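Local coordinates for DUF3856 domain-containing protein (Chlorobium tepidum, PDB 2HR2) that is of unknown function but folds as a TPR-like alpha-alpha superhelix, a scaffold that in relatives commonly mediates protein-protein interactions, at residues 27-38 with 59-70. Residues are numbered along the deposited sequence; the frame is centred on the assembly and turned at random.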
ATOM      1  N   TYR A  27      -2.385 -11.904  -6.524  1.00 59.88           N
ATOM      2  CA  TYR A  27      -1.661 -11.407  -5.355  1.00 59.90           C
ATOM      3  C   TYR A  27      -0.319 -12.086  -5.085  1.00 60.26           C
ATOM      4  O   TYR A  27       0.622 -11.427  -4.641  1.00 60.59           O
ATOM      5  CB  TYR A  27      -2.550 -11.461  -4.112  1.00 59.42           C
ATOM      6  CG  TYR A  27      -3.835 -10.680  -4.260  1.00 57.83           C
ATOM      7  CD1 TYR A  27      -3.815  -9.337  -4.622  1.00 59.96           C
ATOM      8  CD2 TYR A  27      -5.067 -11.270  -4.004  1.00 57.12           C
ATOM      9  CE1 TYR A  27      -4.985  -8.606  -4.762  1.00 59.18           C
ATOM     10  CE2 TYR A  27      -6.249 -10.543  -4.131  1.00 58.80           C
ATOM     11  CZ  TYR A  27      -6.199  -9.209  -4.511  1.00 60.25           C
ATOM     12  OH  TYR A  27      -7.351  -8.473  -4.638  1.00 57.73           O
ATOM     13  N   ASP A  28      -0.230 -13.389  -5.341  1.00 60.43           N
ATOM     14  CA  ASP A  28       1.025 -14.126  -5.171  1.00 60.66           C
ATOM     15  C   ASP A  28       2.125 -13.521  -6.045  1.00 60.51           C
ATOM     16  O   ASP A  28       3.237 -13.273  -5.580  1.00 59.98           O
ATOM     17  CB  ASP A  28       0.870 -15.604  -5.569  1.00 61.05           C
ATOM     18  CG  ASP A  28       0.023 -16.411  -4.585  1.00 64.55           C
ATOM     19  OD1 ASP A  28       0.237 -16.296  -3.362  1.00 69.92           O
ATOM     20  OD2 ASP A  28      -0.834 -17.201  -5.037  1.00 67.31           O
ATOM     21  N   GLU A  29       1.799 -13.276  -7.311  1.00 60.64           N
ATOM     22  CA  GLU A  29       2.761 -12.712  -8.267  1.00 60.92           C
ATOM     23  C   GLU A  29       3.083 -11.264  -7.932  1.00 60.51           C
ATOM     24  O   GLU A  29       4.228 -10.840  -8.037  1.00 60.62           O
ATOM     25  CB  GLU A  29       2.263 -12.791  -9.719  1.00 61.29           C
ATOM     26  CG  GLU A  29       2.175 -14.200 -10.320  1.00 65.24           C
ATOM     27  CD  GLU A  29       1.020 -15.037  -9.759  1.00 74.43           C
ATOM     28  OE1 GLU A  29       0.243 -14.512  -8.925  1.00 72.09           O
ATOM     29  OE2 GLU A  29       0.891 -16.222 -10.152  1.00 76.42           O
ATOM     30  N   ALA A  30       2.062 -10.514  -7.534  1.00 60.29           N
ATOM     31  CA  ALA A  30       2.226  -9.113  -7.180  1.00 60.56           C
ATOM     32  C   ALA A  30       3.175  -8.938  -5.998  1.00 60.27           C
ATOM     33  O   ALA A  30       4.027  -8.048  -6.004  1.00 59.85           O
ATOM     34  CB  ALA A  30       0.871  -8.491  -6.862  1.00 60.90           C
ATOM     35  N   ALA A  31       3.020  -9.783  -4.986  1.00 60.29           N
ATOM     36  CA  ALA A  31       3.876  -9.722  -3.809  1.00 60.26           C
ATOM     37  C   ALA A  31       5.320  -9.994  -4.202  1.00 60.45           C
ATOM     38  O   ALA A  31       6.221  -9.277  -3.783  1.00 60.71           O
ATOM     39  CB  ALA A  31       3.420 -10.713  -2.765  1.00 60.18           C
ATOM     40  N   ALA A  32       5.529 -11.021  -5.022  1.00 60.29           N
ATOM     41  CA  ALA A  32       6.865 -11.378  -5.490  1.00 60.08           C
ATOM     42  C   ALA A  32       7.515 -10.238  -6.280  1.00 60.28           C
ATOM     43  O   ALA A  32       8.691  -9.933  -6.076  1.00 60.62           O
ATOM     44  CB  ALA A  32       6.807 -12.641  -6.335  1.00 59.56           C
ATOM     45  N   ASN A  33       6.752  -9.613  -7.175  1.00 60.27           N
ATOM     46  CA  ASN A  33       7.272  -8.491  -7.969  1.00 60.73           C
ATOM     47  C   ASN A  33       7.576  -7.230  -7.157  1.00 60.79           C
ATOM     48  O   ASN A  33       8.486  -6.485  -7.516  1.00 61.25           O
ATOM     49  CB  ASN A  33       6.342  -8.147  -9.134  1.00 60.93           C
ATOM     50  CG  ASN A  33       6.523  -9.067 -10.321  1.00 60.38           C
ATOM     51  OD1 ASN A  33       7.617  -9.546 -10.587  1.00 62.04           O
ATOM     52  ND2 ASN A  33       5.451  -9.288 -11.062  1.00 62.66           N
ATOM     53  N   CYS A  34       6.817  -6.976  -6.093  1.00 60.60           N
ATOM     54  CA  CYS A  34       7.102  -5.841  -5.211  1.00 61.20           C
ATOM     55  C   CYS A  34       8.420  -6.043  -4.483  1.00 60.94           C
ATOM     56  O   CYS A  34       9.221  -5.117  -4.383  1.00 61.51           O
ATOM     57  CB  CYS A  34       6.004  -5.649  -4.174  1.00 61.65           C
ATOM     58  SG  CYS A  34       4.457  -5.077  -4.856  1.00 65.70           S
ATOM     59  N   ARG A  35       8.632  -7.246  -3.957  1.00 60.54           N
ATOM     60  CA  ARG A  35       9.877  -7.565  -3.276  1.00 60.73           C
ATOM     61  C   ARG A  35      11.030  -7.509  -4.274  1.00 60.63           C
ATOM     62  O   ARG A  35      12.108  -7.000  -3.958  1.00 61.31           O
ATOM     63  CB  ARG A  35       9.830  -8.951  -2.642  1.00 60.13           C
ATOM     64  CG  ARG A  35       8.745  -9.186  -1.600  1.00 61.60           C
ATOM     65  CD  ARG A  35       8.905 -10.591  -1.032  1.00 62.47           C
ATOM     66  NE  ARG A  35       7.660 -11.208  -0.571  1.00 66.47           N
ATOM     67  CZ  ARG A  35       7.085 -11.029   0.617  1.00 66.91           C
ATOM     68  NH1 ARG A  35       7.595 -10.194   1.518  1.00 68.51           N
ATOM     69  NH2 ARG A  35       5.964 -11.682   0.901  1.00 64.34           N
ATOM     70  N   ARG A  36      10.798  -8.025  -5.481  1.00 60.57           N
ATOM     71  CA  ARG A  36      11.824  -8.024  -6.522  1.00 60.77           C
ATOM     72  C   ARG A  36      12.198  -6.597  -6.925  1.00 60.53           C
ATOM     73  O   ARG A  36      13.369  -6.303  -7.148  1.00 60.01           O
ATOM     74  CB  ARG A  36      11.369  -8.826  -7.743  1.00 60.52           C
ATOM     75  CG  ARG A  36      12.472  -9.013  -8.784  1.00 61.38           C
ATOM     76  CD  ARG A  36      12.123 -10.068  -9.832  1.00 62.14           C
ATOM     77  NE  ARG A  36      11.019  -9.674 -10.705  1.00 64.07           N
ATOM     78  CZ  ARG A  36      11.119  -8.841 -11.741  1.00 64.40           C
ATOM     79  NH1 ARG A  36      12.270  -8.261 -12.053  1.00 66.65           N
ATOM     80  NH2 ARG A  36      10.045  -8.561 -12.467  1.00 66.06           N
ATOM     81  N   ALA A  37      11.204  -5.717  -7.000  1.00 60.59           N
ATOM     82  CA  ALA A  37      11.436  -4.318  -7.352  1.00 60.72           C
ATOM     83  C   ALA A  37      12.356  -3.631  -6.343  1.00 61.04           C
ATOM     84  O   ALA A  37      13.235  -2.862  -6.731  1.00 61.03           O
ATOM     85  CB  ALA A  37      10.122  -3.566  -7.466  1.00 60.95           C
HETATM   86  N   MSE A  38      12.152  -3.903  -5.054  1.00 61.74           N
HETATM   87  CA  MSE A  38      13.008  -3.338  -4.010  1.00 63.90           C
HETATM   88  C   MSE A  38      14.402  -3.939  -4.027  1.00 61.65           C
HETATM   89  O   MSE A  38      15.387  -3.222  -3.852  1.00 61.49           O
HETATM   90  CB  MSE A  38      12.394  -3.531  -2.627  1.00 63.80           C
HETATM   91  CG  MSE A  38      11.211  -2.620  -2.378  1.00 68.66           C
HETATM   92 SE   MSE A  38      10.381  -2.831  -0.598  1.00 78.97          SE
HETATM   93  CE  MSE A  38       9.421  -4.615  -0.871  1.00 68.97           C
ATOM     94  N   CYS A  59       6.413   0.406  -3.138  1.00 60.80           N
ATOM     95  CA  CYS A  59       6.535  -1.050  -3.138  1.00 61.31           C
ATOM     96  C   CYS A  59       5.865  -1.669  -1.912  1.00 61.20           C
ATOM     97  O   CYS A  59       5.164  -2.681  -2.032  1.00 61.36           O
ATOM     98  CB  CYS A  59       8.008  -1.475  -3.184  1.00 61.36           C
ATOM     99  SG  CYS A  59       8.878  -1.038  -4.700  1.00 63.59           S
ATOM    100  N   HIS A  60       6.091  -1.071  -0.742  1.00 60.94           N
ATOM    101  CA  HIS A  60       5.473  -1.555   0.501  1.00 60.99           C
ATOM    102  C   HIS A  60       3.943  -1.420   0.502  1.00 60.80           C
ATOM    103  O   HIS A  60       3.248  -2.264   1.075  1.00 60.48           O
ATOM    104  CB  HIS A  60       6.047  -0.844   1.730  1.00 61.26           C
ATOM    105  CG  HIS A  60       7.388  -1.353   2.159  1.00 61.28           C
ATOM    106  ND1 HIS A  60       8.537  -0.598   2.063  1.00 62.06           N
ATOM    107  CD2 HIS A  60       7.761  -2.541   2.690  1.00 62.04           C
ATOM    108  CE1 HIS A  60       9.558  -1.297   2.526  1.00 62.19           C
ATOM    109  NE2 HIS A  60       9.114  -2.480   2.910  1.00 62.54           N
ATOM    110  N   ALA A  61       3.424  -0.360  -0.111  1.00 60.51           N
ATOM    111  CA  ALA A  61       1.982  -0.171  -0.210  1.00 60.83           C
ATOM    112  C   ALA A  61       1.393  -1.291  -1.053  1.00 60.76           C
ATOM    113  O   ALA A  61       0.419  -1.936  -0.657  1.00 61.13           O
ATOM    114  CB  ALA A  61       1.664   1.173  -0.840  1.00 61.49           C
ATOM    115  N   GLY A  62       1.998  -1.515  -2.218  1.00 60.09           N
ATOM    116  CA  GLY A  62       1.574  -2.579  -3.118  1.00 60.05           C
ATOM    117  C   GLY A  62       1.689  -3.944  -2.460  1.00 60.65           C
ATOM    118  O   GLY A  62       0.790  -4.774  -2.585  1.00 61.21           O
ATOM    119  N   LEU A  63       2.792  -4.170  -1.754  1.00 60.59           N
ATOM    120  CA  LEU A  63       3.023  -5.442  -1.072  1.00 60.82           C
ATOM    121  C   LEU A  63       1.970  -5.683   0.007  1.00 61.02           C
ATOM    122  O   LEU A  63       1.476  -6.797   0.150  1.00 60.63           O
ATOM    123  CB  LEU A  63       4.433  -5.487  -0.468  1.00 60.44           C
ATOM    124  CG  LEU A  63       4.856  -6.740   0.315  1.00 60.87           C
ATOM    125  CD1 LEU A  63       4.673  -8.018  -0.492  1.00 62.11           C
ATOM    126  CD2 LEU A  63       6.296  -6.613   0.761  1.00 60.55           C
ATOM    127  N   ALA A  64       1.629  -4.635   0.750  1.00 61.31           N
ATOM    128  CA  ALA A  64       0.622  -4.731   1.807  1.00 61.15           C
ATOM    129  C   ALA A  64      -0.741  -5.108   1.235  1.00 61.10           C
ATOM    130  O   ALA A  64      -1.453  -5.926   1.814  1.00 60.99           O
ATOM    131  CB  ALA A  64       0.526  -3.418   2.571  1.00 61.38           C
ATOM    132  N   GLU A  65      -1.098  -4.510   0.102  1.00 61.18           N
ATOM    133  CA  GLU A  65      -2.364  -4.824  -0.563  1.00 62.02           C
ATOM    134  C   GLU A  65      -2.401  -6.287  -1.002  1.00 61.51           C
ATOM    135  O   GLU A  65      -3.422  -6.956  -0.845  1.00 62.08           O
ATOM    136  CB  GLU A  65      -2.590  -3.915  -1.780  1.00 61.39           C
ATOM    137  CG  GLU A  65      -3.860  -4.247  -2.577  1.00 64.47           C
ATOM    138  CD  GLU A  65      -4.108  -3.327  -3.781  1.00 65.61           C
ATOM    139  OE1 GLU A  65      -3.450  -2.258  -3.899  1.00 74.09           O
ATOM    140  OE2 GLU A  65      -4.980  -3.688  -4.610  1.00 70.54           O
ATOM    141  N   ALA A  66      -1.296  -6.770  -1.567  1.00 61.39           N
ATOM    142  CA  ALA A  66      -1.213  -8.155  -2.029  1.00 61.23           C
ATOM    143  C   ALA A  66      -1.321  -9.139  -0.868  1.00 61.10           C
ATOM    144  O   ALA A  66      -2.075 -10.108  -0.936  1.00 61.42           O
ATOM    145  CB  ALA A  66       0.080  -8.386  -2.785  1.00 61.40           C
ATOM    146  N   LEU A  67      -0.566  -8.880   0.195  1.00 60.60           N
ATOM    147  CA  LEU A  67      -0.571  -9.741   1.372  1.00 60.61           C
ATOM    148  C   LEU A  67      -1.931  -9.750   2.071  1.00 60.81           C
ATOM    149  O   LEU A  67      -2.344 -10.777   2.625  1.00 60.77           O
ATOM    150  CB  LEU A  67       0.529  -9.312   2.341  1.00 60.38           C
ATOM    151  CG  LEU A  67       1.954  -9.554   1.832  1.00 61.80           C
ATOM    152  CD1 LEU A  67       2.963  -8.817   2.692  1.00 63.52           C
ATOM    153  CD2 LEU A  67       2.280 -11.044   1.773  1.00 61.59           C
ATOM    154  N   ALA A  68      -2.615  -8.609   2.058  1.00 60.78           N
ATOM    155  CA  ALA A  68      -3.954  -8.513   2.628  1.00 60.70           C
ATOM    156  C   ALA A  68      -4.893  -9.393   1.813  1.00 60.67           C
ATOM    157  O   ALA A  68      -5.732 -10.098   2.373  1.00 60.68           O
ATOM    158  CB  ALA A  68      -4.438  -7.068   2.610  1.00 60.62           C
ATOM    159  N   GLY A  69      -4.733  -9.344   0.491  1.00 60.40           N
ATOM    160  CA  GLY A  69      -5.519 -10.159  -0.431  1.00 60.33           C
ATOM    161  C   GLY A  69      -5.338 -11.650  -0.191  1.00 60.41           C
ATOM    162  O   GLY A  69      -6.296 -12.422  -0.296  1.00 60.28           O
ATOM    163  N   LEU A  70      -4.112 -12.053   0.143  1.00 60.23           N
ATOM    164  CA  LEU A  70      -3.807 -13.452   0.436  1.00 60.33           C
ATOM    165  C   LEU A  70      -4.167 -13.846   1.873  1.00 60.36           C
ATOM    166  O   LEU A  70      -4.044 -15.010   2.242  1.00 60.18           O
ATOM    167  CB  LEU A  70      -2.323 -13.727   0.188  1.00 59.98           C
ATOM    168  CG  LEU A  70      -1.834 -13.560  -1.253  1.00 60.00           C
ATOM    169  CD1 LEU A  70      -0.313 -13.566  -1.303  1.00 58.87           C
ATOM    170  CD2 LEU A  70      -2.413 -14.635  -2.164  1.00 59.10           C
TER
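Tyr27 lays one face of its ring over the backbone of Gly69: Gly69 CA lies 4.0 Å from the ring centroid and 22° off the ring normal, a CH-pi contact displaced toward the rim. The ring is placed there by CG standing anti to the carbonyl carbon (chi1 -58°), while Tyr27 CB packs 3.6 Å from Leu70 CG. Replacing Tyr27 with an alanine would keep CB against Leu70 but is likely to lose the CH-pi contact and leave a gap above Gly69 CA. The segment axes come within 8.5 Å and run nearly antiparallel (153°); the alanines here are consistent with this close spacing, Ala66 CB meeting both Ala30 CB and Ala31 CB. Leu63 is a knob in a hole formed by Ala31, Cys34, Arg35 and Met38. Its CG, anti to the backbone N, sends CD1 to 3.7 Å from Ala31 CB and over the centre of the Arg35 guanidinium face. At the far end SE of Met38, a selenomethionine, sits over a face of the His60 ring, 3.8 Å from the centroid, while Met38 CG packs 3.5 Å from Cys59 CB. No hydrogen bond joins the segments, so the interface rests on packing. The antiparallel packing of helices 27-41 and 52-69 is consistent with the alpha-alpha superhelix of this TPR-like protein, with Leu22 of helix 4-24 covering Ala30 and Ala66, and helix 73-90 touching Leu63 and Leu67 through Ser79, Glu75 and Ala76.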